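Local coordinates for uncharacterized protein (Bacteroides uniformis, PDB 4JPQ) that is of unknown function but, as a member of carbohydrate-binding family 9, probably recognises sugars with a compact, strand-rich domain, at residues Q35-V40 / P49-R54; V68-V73 / C153-V158; A88-F93 / F183-D188; C107-R112 / S139-E144; E148-C153 / K189-H194. One frame throughout, in Å; residues are numbered along the deposited sequence.

Contact 1. Residues Q35-V40 / P49-R54; sequences QPLDVV and PEVSFR
The F53 ring carries CB of Q35 over one face, displaced toward the rim, a CH-pi contact with CB 4.0 Å from the ring centroid and 26° off the normal. The backbone oxygen of P36 lies at the ring edge, near its plane, 4.0 Å from F53 CE1, while L37 CB comes in obliquely at 4.0 Å from F53 CD1. CG of F53 stands between its backbone N and carbonyl carbon (chi1 75°), which swings the ring back beneath 35-37. Farther into the core the same ring stacks on F183 and meets W198 edge-to-face. Exchanging this phenylalanine for alanine would probably leave Q35 CB and L37 CB without their aromatic support and open a gap next to F183. The backbones pair as antiparallel strands of the beta-sandwich expected for this family: Q35 and F53 form a hydrogen-bonded pair, with Q35 N 2.7 Å from F53 O and F53 N 2.9 Å from Q35 O, and P36 faces S52 in a non-hydrogen-bonded pair. One step on, L37 N donates to V51 O at 3.1 Å. The side chains of L37 and V51 run side by side in the same direction, L37 CB 4.1 Å from V51 CG1. Where the backbones part, a water donates to L37 O and accepts from V51 N, at 3.1 Å from each.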
# COMPACT_ATOMS: atom_id res chain seq x y z
N GLN A 35 -5.30 10.30 -5.96
CA GLN A 35 -6.37 9.43 -6.45
C GLN A 35 -7.20 9.03 -5.23
O GLN A 35 -6.62 8.69 -4.19
CB GLN A 35 -5.77 8.14 -7.04
CG GLN A 35 -4.62 8.32 -8.02
CD GLN A 35 -5.02 9.14 -9.22
OE1 GLN A 35 -4.38 10.14 -9.55
NE2 GLN A 35 -6.11 8.75 -9.86
N PRO A 36 -8.54 9.07 -5.33
CA PRO A 36 -9.33 8.66 -4.18
C PRO A 36 -9.32 7.12 -4.00
O PRO A 36 -9.28 6.39 -4.99
CB PRO A 36 -10.73 9.19 -4.50
CG PRO A 36 -10.80 9.20 -5.99
CD PRO A 36 -9.40 9.36 -6.50
N LEU A 37 -9.30 6.68 -2.74
CA LEU A 37 -9.38 5.27 -2.34
C LEU A 37 -10.66 5.23 -1.49
O LEU A 37 -10.61 5.42 -0.28
CB LEU A 37 -8.13 4.88 -1.57
CG LEU A 37 -7.81 3.40 -1.31
CD1 LEU A 37 -6.43 3.28 -0.67
CD2 LEU A 37 -8.85 2.70 -0.45
N ASP A 38 -11.79 5.05 -2.17
CA ASP A 38 -13.10 5.20 -1.53
C ASP A 38 -14.19 4.24 -2.01
O ASP A 38 -15.39 4.57 -1.94
CB ASP A 38 -13.56 6.67 -1.72
CG ASP A 38 -13.82 7.04 -3.19
OD1 ASP A 38 -13.31 6.33 -4.10
OD2 ASP A 38 -14.54 8.06 -3.42
N VAL A 39 -13.79 3.05 -2.48
CA VAL A 39 -14.77 2.06 -2.93
C VAL A 39 -15.15 1.20 -1.72
O VAL A 39 -14.31 0.49 -1.18
CB VAL A 39 -14.27 1.22 -4.11
CG1 VAL A 39 -15.39 0.30 -4.64
CG2 VAL A 39 -13.79 2.13 -5.24
N VAL A 40 -16.43 1.30 -1.33
CA VAL A 40 -17.04 0.55 -0.23
C VAL A 40 -17.71 -0.64 -0.91
O VAL A 40 -18.86 -0.56 -1.34
CB VAL A 40 -18.07 1.43 0.53
CG1 VAL A 40 -18.76 0.64 1.63
CG2 VAL A 40 -17.40 2.67 1.10
N PRO A 49 -13.82 6.17 5.74
CA PRO A 49 -12.96 7.27 6.15
C PRO A 49 -12.34 7.88 4.89
O PRO A 49 -12.14 7.18 3.91
CB PRO A 49 -11.90 6.61 7.01
CG PRO A 49 -11.86 5.20 6.54
CD PRO A 49 -13.29 4.88 6.22
N GLU A 50 -12.08 9.18 4.93
CA GLU A 50 -11.58 9.92 3.78
C GLU A 50 -10.11 9.55 3.56
O GLU A 50 -9.25 9.88 4.38
CB GLU A 50 -11.79 11.40 4.02
CG GLU A 50 -11.54 12.31 2.84
CD GLU A 50 -11.64 13.77 3.21
OE1 GLU A 50 -12.53 14.13 4.03
OE2 GLU A 50 -10.83 14.56 2.69
N VAL A 51 -9.83 8.84 2.46
CA VAL A 51 -8.48 8.37 2.12
C VAL A 51 -8.15 8.63 0.65
O VAL A 51 -8.98 8.41 -0.23
CB VAL A 51 -8.32 6.86 2.43
CG1 VAL A 51 -6.93 6.35 2.07
CG2 VAL A 51 -8.62 6.59 3.90
N SER A 52 -6.92 9.09 0.40
CA SER A 52 -6.41 9.29 -0.94
C SER A 52 -4.96 8.81 -1.00
O SER A 52 -4.30 8.66 0.05
CB SER A 52 -6.55 10.75 -1.39
OG SER A 52 -5.70 11.60 -0.64
N PHE A 53 -4.48 8.54 -2.21
CA PHE A 53 -3.11 8.10 -2.42
C PHE A 53 -2.55 8.61 -3.75
O PHE A 53 -3.29 9.15 -4.55
CB PHE A 53 -3.04 6.57 -2.38
CG PHE A 53 -3.59 5.90 -3.61
CD1 PHE A 53 -4.95 5.79 -3.81
CD2 PHE A 53 -2.73 5.39 -4.59
CE1 PHE A 53 -5.46 5.18 -4.95
CE2 PHE A 53 -3.22 4.78 -5.73
CZ PHE A 53 -4.60 4.67 -5.91
N ARG A 54 -1.25 8.42 -3.95
CA ARG A 54 -0.61 8.75 -5.22
C ARG A 54 0.65 7.94 -5.38
O ARG A 54 1.27 7.53 -4.41
CB ARG A 54 -0.33 10.23 -5.39
CG ARG A 54 0.56 10.83 -4.34
CD ARG A 54 0.81 12.28 -4.63
NE ARG A 54 1.59 12.89 -3.56
CZ ARG A 54 1.95 14.18 -3.51
NH1 ARG A 54 1.65 15.04 -4.49
NH2 ARG A 54 2.65 14.62 -2.47
O HOH W 1 -12.29 7.61 1.04

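Contact 2. Residues V68-V73 / C153-V158; sequences VKEASV and CSWELV
The indole of W155 is held by E70 at its edge and V68 over its face. W155 NE1 donates to E70 OE2 (3.0 Å, 150° at the hydrogen), using the anti lone pair of that oxygen; carboxylate and ring are nearly coplanar, 18° apart. V68 CB sits above the five-membered ring, 3.7 Å from its centroid, in a CH-pi contact. V73 CG1 approaches W155 CD1 obliquely at 3.8 Å and also touches C153 SG at 3.9 Å. Replacing W155 with a phenylalanine would probably deprive E70 of its N-H donor and leave the carboxylate less firmly oriented. E70 reaches the indole because its CG stands between backbone N and carbonyl carbon (chi1 56°), and K185 holds OE2 a second time through a salt bridge. Around these side chains the backbones set the register: V68 N is 2.8 Å from W155 O and C153 N 3.0 Å from E70 O in two hydrogen-bonded pairs, with K69 opposite S154 between them. The chain then turns at A71, which carries V73 into another sheet, with its CG1 returning to the indole. Neighbouring antiparallel strands with a corner at their end fit the beta-sandwich architecture of carbohydrate-binding family 9.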
# COMPACT_ATOMS: atom_id res chain seq x y z
N VAL A 68 -4.73 9.98 5.01
CA VAL A 68 -5.92 9.43 5.70
C VAL A 68 -6.51 10.41 6.73
O VAL A 68 -5.76 11.14 7.37
CB VAL A 68 -5.51 8.15 6.46
CG1 VAL A 68 -6.67 7.57 7.26
CG2 VAL A 68 -4.94 7.11 5.51
N LYS A 69 -7.84 10.40 6.86
CA LYS A 69 -8.56 11.11 7.93
C LYS A 69 -9.64 10.13 8.43
O LYS A 69 -10.55 9.80 7.67
CB LYS A 69 -9.18 12.44 7.48
CG LYS A 69 -9.63 13.32 8.66
CD LYS A 69 -10.20 14.69 8.27
CE LYS A 69 -11.58 14.56 7.64
NZ LYS A 69 -12.25 15.89 7.51
N GLU A 70 -9.51 9.66 9.68
CA GLU A 70 -10.45 8.68 10.29
C GLU A 70 -10.73 8.92 11.77
O GLU A 70 -10.01 9.68 12.42
CB GLU A 70 -9.97 7.23 10.08
CG GLU A 70 -8.57 6.94 10.60
CD GLU A 70 -8.11 5.51 10.33
OE1 GLU A 70 -8.92 4.56 10.44
OE2 GLU A 70 -6.91 5.32 10.03
N ALA A 71 -11.78 8.26 12.27
CA ALA A 71 -12.27 8.45 13.66
C ALA A 71 -11.37 7.90 14.77
O ALA A 71 -11.55 8.29 15.93
CB ALA A 71 -13.69 7.91 13.82
N SER A 72 -10.46 6.99 14.44
CA SER A 72 -9.51 6.44 15.41
C SER A 72 -8.30 5.82 14.74
O SER A 72 -8.38 5.42 13.58
CB SER A 72 -10.17 5.42 16.35
OG SER A 72 -10.56 4.23 15.67
N VAL A 73 -7.20 5.74 15.49
CA VAL A 73 -5.94 5.13 15.04
C VAL A 73 -5.40 4.18 16.11
O VAL A 73 -5.69 4.35 17.29
CB VAL A 73 -4.88 6.17 14.65
CG1 VAL A 73 -5.34 6.93 13.41
CG2 VAL A 73 -4.57 7.14 15.78
N CYS A 153 -8.40 11.93 13.49
CA CYS A 153 -6.96 12.07 13.29
C CYS A 153 -6.56 12.02 11.82
O CYS A 153 -6.94 11.06 11.12
CB CYS A 153 -6.26 10.94 14.04
SG CYS A 153 -4.51 10.75 13.63
N SER A 154 -5.81 13.03 11.37
CA SER A 154 -5.28 13.07 10.00
C SER A 154 -3.83 12.57 10.01
O SER A 154 -3.01 13.06 10.76
CB SER A 154 -5.33 14.49 9.42
OG SER A 154 -6.66 14.90 9.21
N TRP A 155 -3.54 11.55 9.20
CA TRP A 155 -2.17 11.03 9.08
C TRP A 155 -1.80 10.73 7.65
O TRP A 155 -2.68 10.64 6.80
CB TRP A 155 -1.93 9.81 9.97
CG TRP A 155 -2.82 8.64 9.74
CD1 TRP A 155 -4.10 8.48 10.20
CD2 TRP A 155 -2.48 7.41 9.08
NE1 TRP A 155 -4.59 7.25 9.83
CE2 TRP A 155 -3.62 6.58 9.14
CE3 TRP A 155 -1.33 6.94 8.44
CZ2 TRP A 155 -3.64 5.30 8.58
CZ3 TRP A 155 -1.35 5.66 7.87
CH2 TRP A 155 -2.50 4.87 7.94
N GLU A 156 -0.49 10.63 7.42
CA GLU A 156 0.07 10.35 6.11
C GLU A 156 1.17 9.30 6.25
O GLU A 156 1.80 9.18 7.31
CB GLU A 156 0.66 11.61 5.48
CG GLU A 156 -0.31 12.79 5.45
CD GLU A 156 0.19 13.99 4.66
OE1 GLU A 156 1.24 13.90 3.99
OE2 GLU A 156 -0.49 15.04 4.70
N LEU A 157 1.38 8.55 5.18
CA LEU A 157 2.35 7.47 5.15
C LEU A 157 2.95 7.30 3.76
O LEU A 157 2.24 7.44 2.78
CB LEU A 157 1.69 6.17 5.60
CG LEU A 157 2.56 4.90 5.66
CD1 LEU A 157 2.18 4.04 6.86
CD2 LEU A 157 2.54 4.07 4.37
N VAL A 158 4.24 6.93 3.74
CA VAL A 158 5.02 6.76 2.53
C VAL A 158 5.76 5.45 2.53
O VAL A 158 6.27 5.04 3.57
CB VAL A 158 6.04 7.91 2.39
CG1 VAL A 158 7.11 7.63 1.34
CG2 VAL A 158 5.32 9.20 2.08

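Contact 3. Residues A88-F93 / F183-D188; sequences ACVEFF and FYKCGD
F93 and Y184 meet across two antiparallel strands in the interior of the beta-sandwich, 89-93 against 183-186. Their rings form an edge-to-face pair, planes at 75° and centroids 4.9 Å apart, in which the edge of Y184 is turned to the face of F93 and CE2 of Y184 lies off-centre toward the rim. F93 also approaches a bound cyclohexylpropylsulfonate, probably from the crystallisation liquor. On the other face of the sheet, F92 and F183 lie side by side, planes nearly parallel but slid apart so that the rings scarcely overlap, centroids 5.1 Å apart; W198 meets F183 edge-to-face. Between the aromatic pairs the backbone is bonded twice, E91 N to Y184 O at 2.7 Å and Y184 N to E91 O at 3.0 Å. The E91 carboxylate stands almost perpendicular to the Y184 ring, and its closeness to E106 may favour a proton on one of the two acids. The far end is looser: C89 and C186 still form a hydrogen-bonded pair, but A88 meets little more than backbone and the lysine tip, and after C186 the chain leaves the strand, through G187, toward the partly exposed D188. There K185, bent at chi2 (72°) and again at its end, curls forward toward C186 and the partner strand. C186 O accepts from C89 N and from K185 NZ, each at 3.0 Å, on opposite faces of its carbonyl plane.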
# COMPACT_ATOMS: atom_id res chain seq x y z
N ALA A 88 -4.61 0.54 12.34
CA ALA A 88 -4.99 1.46 11.24
C ALA A 88 -3.93 1.22 10.19
O ALA A 88 -2.75 1.48 10.43
CB ALA A 88 -5.00 2.91 11.68
N CYS A 89 -4.35 0.72 9.04
CA CYS A 89 -3.43 0.21 8.04
C CYS A 89 -3.80 0.55 6.61
O CYS A 89 -4.96 0.45 6.24
CB CYS A 89 -3.45 -1.31 8.22
SG CYS A 89 -2.43 -2.31 7.13
N VAL A 90 -2.77 0.90 5.82
CA VAL A 90 -2.89 1.13 4.37
C VAL A 90 -2.09 0.02 3.70
O VAL A 90 -1.07 -0.45 4.25
CB VAL A 90 -2.40 2.50 3.90
CG1 VAL A 90 -3.33 3.58 4.44
CG2 VAL A 90 -0.95 2.78 4.26
N GLU A 91 -2.56 -0.41 2.52
CA GLU A 91 -2.00 -1.56 1.83
C GLU A 91 -1.84 -1.32 0.32
O GLU A 91 -2.58 -0.54 -0.27
CB GLU A 91 -2.90 -2.79 2.06
CG GLU A 91 -3.25 -3.08 3.53
CD GLU A 91 -4.12 -4.31 3.75
OE1 GLU A 91 -4.57 -4.94 2.78
OE2 GLU A 91 -4.39 -4.64 4.92
N PHE A 92 -0.85 -2.01 -0.25
CA PHE A 92 -0.54 -2.01 -1.69
C PHE A 92 -0.29 -3.46 -2.10
O PHE A 92 0.61 -4.10 -1.57
CB PHE A 92 0.71 -1.17 -1.97
CG PHE A 92 1.20 -1.23 -3.41
CD1 PHE A 92 0.32 -0.99 -4.48
CD2 PHE A 92 2.55 -1.46 -3.70
CE1 PHE A 92 0.77 -1.01 -5.80
CE2 PHE A 92 3.00 -1.47 -5.02
CZ PHE A 92 2.11 -1.25 -6.06
N PHE A 93 -1.11 -3.96 -3.02
CA PHE A 93 -0.99 -5.33 -3.54
C PHE A 93 -0.62 -5.19 -5.01
O PHE A 93 -1.21 -4.35 -5.69
CB PHE A 93 -2.33 -6.08 -3.45
CG PHE A 93 -2.65 -6.65 -2.07
CD1 PHE A 93 -2.57 -5.88 -0.91
CD2 PHE A 93 -3.14 -7.95 -1.96
CE1 PHE A 93 -2.91 -6.41 0.33
CE2 PHE A 93 -3.48 -8.49 -0.72
CZ PHE A 93 -3.36 -7.72 0.43
N PHE A 183 -5.05 -0.93 -4.10
CA PHE A 183 -4.69 -0.19 -2.89
C PHE A 183 -5.84 -0.30 -1.90
O PHE A 183 -6.99 -0.22 -2.31
CB PHE A 183 -4.39 1.27 -3.22
CG PHE A 183 -3.44 1.44 -4.37
CD1 PHE A 183 -3.91 1.40 -5.69
CD2 PHE A 183 -2.07 1.62 -4.16
CE1 PHE A 183 -3.04 1.53 -6.76
CE2 PHE A 183 -1.20 1.76 -5.23
CZ PHE A 183 -1.68 1.71 -6.53
N TYR A 184 -5.51 -0.51 -0.62
CA TYR A 184 -6.54 -0.69 0.41
C TYR A 184 -6.28 0.05 1.72
O TYR A 184 -5.14 0.37 2.06
CB TYR A 184 -6.71 -2.17 0.78
CG TYR A 184 -6.78 -3.17 -0.35
CD1 TYR A 184 -7.83 -3.14 -1.26
CD2 TYR A 184 -5.84 -4.21 -0.46
CE1 TYR A 184 -7.92 -4.09 -2.29
CE2 TYR A 184 -5.92 -5.15 -1.48
CZ TYR A 184 -6.97 -5.10 -2.38
OH TYR A 184 -7.03 -6.04 -3.39
N LYS A 185 -7.38 0.26 2.45
CA LYS A 185 -7.42 0.82 3.80
C LYS A 185 -8.27 -0.10 4.67
O LYS A 185 -9.32 -0.59 4.22
CB LYS A 185 -8.07 2.18 3.78
CG LYS A 185 -8.28 2.83 5.14
CD LYS A 185 -6.98 3.31 5.78
CE LYS A 185 -7.20 3.87 7.19
NZ LYS A 185 -7.40 2.87 8.27
N CYS A 186 -7.83 -0.32 5.91
CA CYS A 186 -8.57 -1.15 6.86
C CYS A 186 -8.07 -0.95 8.29
O CYS A 186 -7.19 -0.14 8.53
CB CYS A 186 -8.44 -2.64 6.47
SG CYS A 186 -6.77 -3.28 6.66
N GLY A 187 -8.68 -1.69 9.22
CA GLY A 187 -8.29 -1.71 10.63
C GLY A 187 -9.21 -2.64 11.39
O GLY A 187 -10.18 -2.19 11.97
N ASP A 188 -8.92 -3.94 11.32
CA ASP A 188 -9.78 -4.99 11.89
C ASP A 188 -10.13 -4.78 13.36
O ASP A 188 -11.27 -5.01 13.72
CB ASP A 188 -9.21 -6.42 11.65
CG ASP A 188 -9.22 -6.85 10.16
OD1 ASP A 188 -9.33 -6.00 9.25
OD2 ASP A 188 -9.09 -8.06 9.90

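Contact 4. Residues C107-R112 / S139-E144; sequences CNCAGR and SSLAGE
G143 O is gripped end-on by both terminal nitrogens of R112, with NH1 and NH2 each 3.2 Å away. The oxygen lies close to the guanidinium plane, so the two N-H groups converge on one acceptor; the NH1 bond runs nearly along the C=O axis of G143, while NH2 comes from a more tilted direction. The arginine gets there by bending at chi2 (-61°) and again at chi3. At the other end of the contact S139 OG donates to C109 O at 2.6 Å and accepts from L141 N at 3.1 Å, the latter closing an ST turn. Each segment contains a type I beta turn: N108 to G111, in the hairpin joining strands 102-108 and 113-118, and S139 to A142. In the hairpin, N108 OD1 receives R112 N at 2.9 Å, which ties the asparagine side chain to the base of the arginine, and G111 has a positive phi that favours glycine. Between the polar ends A110 CA faces L141 O at 3.6 Å, and C109 CB touches L141 CD1 at 4.2 Å. Side chains of C109 and L141 also rest on W155. With side-chain donors meeting backbone carbonyls at either end, the loops are joined without strand pairing, and the guanidinium and hydroxyl supply bonds that a regular sheet would take from peptide N-H groups.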
# COMPACT_ATOMS: atom_id res chain seq x y z
N CYS A 107 1.14 -1.81 5.70
CA CYS A 107 1.90 -0.97 6.64
C CYS A 107 0.96 -0.23 7.60
O CYS A 107 0.02 0.44 7.15
CB CYS A 107 2.71 0.03 5.82
SG CYS A 107 4.09 0.74 6.71
N ASN A 108 1.16 -0.40 8.91
CA ASN A 108 0.31 0.32 9.88
C ASN A 108 0.76 1.76 10.00
O ASN A 108 1.88 2.10 9.57
CB ASN A 108 0.16 -0.38 11.26
CG ASN A 108 1.42 -0.37 12.12
OD1 ASN A 108 2.42 0.29 11.83
ND2 ASN A 108 1.37 -1.12 13.22
N CYS A 109 -0.09 2.58 10.62
CA CYS A 109 0.18 4.02 10.79
C CYS A 109 1.46 4.40 11.56
O CYS A 109 1.92 5.53 11.44
CB CYS A 109 -1.03 4.72 11.41
SG CYS A 109 -1.42 4.17 13.08
N ALA A 110 2.01 3.46 12.33
CA ALA A 110 3.30 3.67 13.04
C ALA A 110 4.53 3.28 12.22
O ALA A 110 5.65 3.45 12.70
CB ALA A 110 3.30 2.94 14.37
N GLY A 111 4.34 2.76 11.00
CA GLY A 111 5.44 2.36 10.13
C GLY A 111 5.83 0.89 10.12
O GLY A 111 6.73 0.52 9.37
N ARG A 112 5.21 0.06 10.96
CA ARG A 112 5.48 -1.38 10.95
C ARG A 112 4.94 -1.91 9.63
O ARG A 112 3.79 -1.58 9.26
CB ARG A 112 4.75 -2.12 12.07
CG ARG A 112 5.06 -1.74 13.50
CD ARG A 112 6.52 -1.96 13.90
NE ARG A 112 7.30 -0.73 13.78
CZ ARG A 112 7.26 0.30 14.64
NH1 ARG A 112 6.44 0.32 15.71
NH2 ARG A 112 8.04 1.36 14.41
N SER A 139 6.03 7.85 8.36
CA SER A 139 4.66 8.20 8.75
C SER A 139 4.64 9.40 9.66
O SER A 139 5.60 9.65 10.39
CB SER A 139 3.97 7.03 9.44
OG SER A 139 2.68 7.41 9.89
N SER A 140 3.52 10.13 9.64
CA SER A 140 3.29 11.27 10.54
C SER A 140 3.00 10.80 11.98
O SER A 140 3.01 11.63 12.89
CB SER A 140 2.15 12.18 10.02
OG SER A 140 0.88 11.53 10.01
N LEU A 141 2.70 9.51 12.17
CA LEU A 141 2.50 8.88 13.48
C LEU A 141 3.56 7.81 13.75
O LEU A 141 3.35 6.90 14.57
CB LEU A 141 1.10 8.26 13.56
CG LEU A 141 -0.08 9.21 13.41
CD1 LEU A 141 -1.37 8.42 13.36
CD2 LEU A 141 -0.10 10.21 14.55
N ALA A 142 4.72 7.94 13.11
CA ALA A 142 5.81 6.96 13.25
C ALA A 142 6.38 6.98 14.65
O ALA A 142 6.28 7.99 15.37
CB ALA A 142 6.92 7.21 12.23
N GLY A 143 6.95 5.84 15.03
CA GLY A 143 7.58 5.64 16.32
C GLY A 143 7.07 4.44 17.08
O GLY A 143 6.73 3.42 16.48
N GLU A 144 7.03 4.58 18.40
CA GLU A 144 6.66 3.50 19.32
C GLU A 144 5.29 2.90 18.99
O GLU A 144 4.42 3.62 18.49
CB GLU A 144 6.57 4.00 20.80
CG GLU A 144 7.74 4.79 21.40
CD GLU A 144 9.08 4.10 21.27
OE1 GLU A 144 9.13 2.84 21.22
OE2 GLU A 144 10.09 4.83 21.24

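Contact 5. Residues E148-C153 / K189-H194; sequences ERLGEC and KLQTPH
Q191 reaches across to E148 and L150, and its side chain can be followed outward. CB is 3.6 Å from E148 OE2 and also near L150 CD2. With CG anti to the backbone N (chi1 -174°) and the chain extended beyond it, the amide is carried over the leucine: CD stands 3.8 Å from L150 CD2, OE1 is 3.9 Å from the same methyl, and NE2 is likewise 3.9 Å from it. The two side chains cross at about a right angle, so the amide meets a methyl branch and this part of the contact is van der Waals in kind. The polar link is at the base of Q191, where its backbone N donates to E148 OE2 at 2.7 Å through the syn lone pair. The same oxygen is hydrogen-bonded to S72 OG, so one carboxylate joins the loop to the neighbouring strand 72-75. L190 CD2 lies 3.8 Å from E148 OE2. Farther along the loop, H194 ND1 donates to T192 O at 3.0 Å, almost straight at 177°, which helps set the imidazole rotation. The E148 carboxylate, taking a loop N-H, ties the connection between strands 178-186 and 195-197 to the small 72-75/146-150 sheet, at the surface of this probable beta-sandwich.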
# COMPACT_ATOMS: atom_id res chain seq x y z
N GLU A 148 -5.08 1.88 20.83
CA GLU A 148 -6.02 2.73 20.10
C GLU A 148 -6.26 4.11 20.74
O GLU A 148 -6.52 4.18 21.92
CB GLU A 148 -7.36 2.00 19.89
CG GLU A 148 -8.36 2.77 19.02
CD GLU A 148 -9.57 1.97 18.61
OE1 GLU A 148 -9.98 1.06 19.36
OE2 GLU A 148 -10.12 2.25 17.52
N ARG A 149 -6.16 5.17 19.93
CA ARG A 149 -6.47 6.55 20.34
C ARG A 149 -7.72 7.00 19.59
O ARG A 149 -7.71 7.14 18.35
CB ARG A 149 -5.34 7.50 20.01
CG ARG A 149 -3.99 7.20 20.66
CD ARG A 149 -2.95 8.13 20.06
NE ARG A 149 -1.57 7.72 20.34
CZ ARG A 149 -0.49 8.21 19.73
NH1 ARG A 149 -0.57 9.14 18.77
NH2 ARG A 149 0.72 7.75 20.08
N LEU A 150 -8.80 7.20 20.34
CA LEU A 150 -10.09 7.65 19.80
C LEU A 150 -10.02 9.15 19.53
O LEU A 150 -9.37 9.88 20.29
CB LEU A 150 -11.23 7.35 20.79
CG LEU A 150 -11.42 5.88 21.19
CD1 LEU A 150 -12.50 5.72 22.25
CD2 LEU A 150 -11.74 5.03 19.97
N GLY A 151 -10.71 9.58 18.48
CA GLY A 151 -10.76 10.98 18.07
C GLY A 151 -10.29 11.11 16.63
O GLY A 151 -9.40 10.37 16.20
N GLU A 152 -10.88 12.07 15.92
CA GLU A 152 -10.56 12.30 14.52
C GLU A 152 -9.08 12.62 14.41
O GLU A 152 -8.57 13.44 15.17
CB GLU A 152 -11.39 13.40 13.87
CG GLU A 152 -11.39 13.25 12.36
CD GLU A 152 -12.17 14.32 11.62
OE1 GLU A 152 -11.77 15.50 11.70
OE2 GLU A 152 -13.14 13.98 10.91
N CYS A 153 -8.40 11.93 13.49
CA CYS A 153 -6.96 12.07 13.29
C CYS A 153 -6.56 12.02 11.82
O CYS A 153 -6.94 11.06 11.12
CB CYS A 153 -6.26 10.94 14.04
SG CYS A 153 -4.51 10.75 13.63
N LYS A 189 -9.17 -4.34 14.18
CA LYS A 189 -9.39 -4.14 15.63
C LYS A 189 -9.65 -2.68 16.07
O LYS A 189 -9.60 -2.36 17.27
CB LYS A 189 -8.27 -4.81 16.45
CG LYS A 189 -8.41 -6.34 16.51
CD LYS A 189 -7.60 -6.96 17.65
CE LYS A 189 -8.05 -8.38 17.97
NZ LYS A 189 -7.46 -8.85 19.26
N LEU A 190 -9.94 -1.81 15.11
CA LEU A 190 -10.32 -0.41 15.40
C LEU A 190 -11.75 -0.39 15.91
O LEU A 190 -12.48 -1.36 15.74
CB LEU A 190 -10.23 0.48 14.14
CG LEU A 190 -8.85 0.75 13.55
CD1 LEU A 190 -8.99 1.57 12.28
CD2 LEU A 190 -7.94 1.49 14.52
N GLN A 191 -12.16 0.72 16.51
CA GLN A 191 -13.52 0.93 17.03
C GLN A 191 -14.59 0.66 15.96
O GLN A 191 -15.62 0.06 16.27
CB GLN A 191 -13.68 2.37 17.54
CG GLN A 191 -15.01 2.68 18.24
CD GLN A 191 -15.18 4.14 18.64
OE1 GLN A 191 -15.55 4.43 19.77
NE2 GLN A 191 -14.90 5.05 17.72
N THR A 192 -14.34 1.15 14.74
CA THR A 192 -15.22 0.97 13.59
C THR A 192 -14.39 0.33 12.47
O THR A 192 -13.75 1.04 11.68
CB THR A 192 -15.84 2.30 13.12
OG1 THR A 192 -16.30 3.04 14.24
CG2 THR A 192 -17.02 2.04 12.17
N PRO A 193 -14.35 -1.02 12.42
CA PRO A 193 -13.58 -1.65 11.34
C PRO A 193 -14.22 -1.32 10.00
O PRO A 193 -15.43 -1.07 9.92
CB PRO A 193 -13.65 -3.15 11.66
CG PRO A 193 -14.04 -3.24 13.08
CD PRO A 193 -14.87 -2.02 13.37
N HIS A 194 -13.40 -1.31 8.96
CA HIS A 194 -13.83 -0.93 7.63
C HIS A 194 -12.93 -1.51 6.58
O HIS A 194 -11.81 -1.96 6.89
CB HIS A 194 -13.82 0.58 7.53
CG HIS A 194 -12.50 1.17 7.87
ND1 HIS A 194 -12.12 1.45 9.17
CD2 HIS A 194 -11.44 1.50 7.10
CE1 HIS A 194 -10.90 1.95 9.16
NE2 HIS A 194 -10.47 1.98 7.92

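Contact 3 is the buried core, aromatic on both faces of its strand pair; contacts 1 and 2 are partly buried strand pairings on its flank, contact 4 joins turns, and contact 5 lies at the surface. Contacts 1 and 2 share a sheet, strands 50-57 and 61-70 being neighbours, while contacts 2 and 5 share C153 and the 72-75/146-150 pair. Ring packing of F53 on F183 connects contacts 1 and 3; the E70–K185 salt bridge connects 2 and 3. Contact 4 abuts contact 2 through S139, S140 and E156. Backbone hydrogen bonds dominate the three strand pairings, whereas contacts 4 and 5 depend on side-chain groups gripping loop backbone.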